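Local atomic coordinates of HTH-type transcriptional regulator GadX (Escherichia coli, PDB entry 3MKL), a protein that binds DNA as an AraC/XylS-type regulator and switches on some fifteen acid-resistance genes, including gadA, gadB and gadC, and can repress gadW. Residues N18-E23 with E57-R62. Residues are numbered along the deposited sequence; the frame is centred on the assembly and turned at random. Where two conformers were deposited one is given.
Sequences NNIAHE and ECRMQR
I20 plugs the loop 18-23 onto helix 51-67, and the tight part of the contact is its CG1 branch. With CG1 anti to the backbone N (chi1 -156°), CD1 lands 3.5 Å from CB of C58, while CG1 lies 3.8 Å from CG of R59. R59, extended from CG to NE, runs past I20 in the opposite direction and brings its guanidinium to the loop backbone. There R59 NH1 donates to I20 O at 3.1 Å, in the carbonyl plane and near the guanidinium plane, and NE adds a weak bond to the same oxygen. H22 O lies 2.9 Å from R59 NH1, at too poor an angle for a hydrogen bond. The margins are looser and watery: in the R62 conformer described, one of two deposited, CG2 of I20 sits over one guanidinium face and a water links I20 N to R62 NH1; another accepts from R59 NH1 and bonds weakly to E23 OE2. Y83 makes a cation-pi contact with R59. In this AraC/XylS-type DNA-binding domain, one piece of GadX, the loop joins helix 8-17 to helix 26-32 of the first predicted helix-turn-helix motif, and helix 51-67 is the long linker to the second, 74-97; C58 also packs on C13 and I16 of helix 8-17.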
# COMPACT_ATOMS: atom_id res chain seq x y z
N ASN A 18 -5.05 6.02 6.27
CA ASN A 18 -5.28 6.36 7.67
C ASN A 18 -4.50 5.46 8.61
O ASN A 18 -4.19 5.85 9.74
CB ASN A 18 -6.77 6.30 7.99
CG ASN A 18 -7.52 7.59 7.61
OD1 ASN A 18 -6.96 8.50 6.98
ND2 ASN A 18 -8.80 7.66 7.99
N ASN A 19 -4.17 4.25 8.14
CA ASN A 19 -3.41 3.26 8.89
C ASN A 19 -2.84 2.25 7.90
O ASN A 19 -3.46 1.22 7.58
CB ASN A 19 -4.32 2.55 9.91
CG ASN A 19 -3.54 1.68 10.89
OD1 ASN A 19 -2.33 1.48 10.77
ND2 ASN A 19 -4.26 1.14 11.88
N ILE A 20 -1.66 2.58 7.39
CA ILE A 20 -1.07 1.87 6.25
C ILE A 20 -0.67 0.43 6.62
O ILE A 20 -0.94 -0.49 5.85
CB ILE A 20 0.13 2.65 5.62
CG1 ILE A 20 0.35 2.24 4.15
CG2 ILE A 20 1.42 2.47 6.43
CD1 ILE A 20 -0.51 3.00 3.17
N ALA A 21 -0.06 0.26 7.80
CA ALA A 21 0.45 -1.04 8.24
C ALA A 21 -0.65 -2.04 8.59
O ALA A 21 -0.38 -3.23 8.71
CB ALA A 21 1.44 -0.88 9.43
N HIS A 22 -1.89 -1.56 8.72
CA HIS A 22 -3.01 -2.44 9.08
C HIS A 22 -3.19 -3.58 8.10
O HIS A 22 -3.03 -3.44 6.88
CB HIS A 22 -4.34 -1.66 9.19
CG HIS A 22 -5.43 -2.41 9.91
ND1 HIS A 22 -5.37 -2.71 11.26
CD2 HIS A 22 -6.62 -2.90 9.47
CE1 HIS A 22 -6.47 -3.35 11.61
NE2 HIS A 22 -7.24 -3.48 10.55
N GLU A 23 -3.55 -4.72 8.66
CA GLU A 23 -3.96 -5.89 7.92
C GLU A 23 -5.26 -5.66 7.11
O GLU A 23 -6.33 -6.17 7.45
CB GLU A 23 -4.12 -7.04 8.91
CG GLU A 23 -3.80 -8.38 8.32
CD GLU A 23 -2.66 -8.27 7.34
OE1 GLU A 23 -1.49 -8.27 7.78
OE2 GLU A 23 -2.97 -8.16 6.12
N GLU A 57 -0.09 -0.11 -3.80
CA GLU A 57 0.25 1.20 -4.30
C GLU A 57 0.40 2.23 -3.18
O GLU A 57 1.36 3.00 -3.16
CB GLU A 57 -0.78 1.62 -5.35
CG GLU A 57 -0.54 0.91 -6.69
CD GLU A 57 -1.80 0.61 -7.49
OE1 GLU A 57 -2.83 1.30 -7.32
OE2 GLU A 57 -1.74 -0.33 -8.31
N CYS A 58 -0.53 2.21 -2.24
CA CYS A 58 -0.46 3.02 -1.03
C CYS A 58 0.83 2.71 -0.26
O CYS A 58 1.49 3.60 0.25
CB CYS A 58 -1.67 2.71 -0.15
SG CYS A 58 -3.23 3.39 -0.76
N ARG A 59 1.18 1.44 -0.17
CA ARG A 59 2.34 1.08 0.59
C ARG A 59 3.64 1.51 -0.11
O ARG A 59 4.59 1.95 0.55
CB ARG A 59 2.34 -0.42 0.93
CG ARG A 59 1.32 -0.76 1.97
CD ARG A 59 1.15 -2.24 2.21
NE ARG A 59 0.43 -2.40 3.46
CZ ARG A 59 -0.13 -3.51 3.88
NH1 ARG A 59 -0.75 -3.51 5.04
NH2 ARG A 59 -0.07 -4.62 3.15
N MSE A 60 3.69 1.41 -1.44
CA MSE A 60 4.87 1.90 -2.16
C MSE A 60 5.01 3.40 -2.04
O MSE A 60 6.12 3.93 -1.99
CB MSE A 60 4.88 1.48 -3.64
CG MSE A 60 4.95 -0.00 -3.86
SE MSE A 60 6.49 -0.86 -3.04
CE MSE A 60 5.79 -1.52 -1.37
N GLN A 61 3.87 4.09 -1.99
CA GLN A 61 3.90 5.54 -1.89
C GLN A 61 4.45 5.97 -0.54
O GLN A 61 5.20 6.96 -0.45
CB GLN A 61 2.51 6.11 -2.17
CG GLN A 61 2.15 6.08 -3.68
CD GLN A 61 0.76 6.63 -3.99
OE1 GLN A 61 -0.18 6.48 -3.22
NE2 GLN A 61 0.62 7.27 -5.14
N ARG A 62 4.11 5.22 0.51
CA ARG A 62 4.59 5.50 1.87
C ARG A 62 6.06 5.14 2.00
O ARG A 62 6.81 5.83 2.70
CB ARG A 62 3.76 4.75 2.91
CG ARG A 62 4.07 5.12 4.36
CD ARG A 62 3.68 6.57 4.69
NE ARG A 62 2.34 6.91 4.20
CZ ARG A 62 1.25 7.01 4.96
NH1 ARG A 62 1.32 6.82 6.27
NH2 ARG A 62 0.08 7.32 4.41
O HOH W 1 -0.96 5.59 8.03
O HOH W 2 -0.79 -6.47 5.62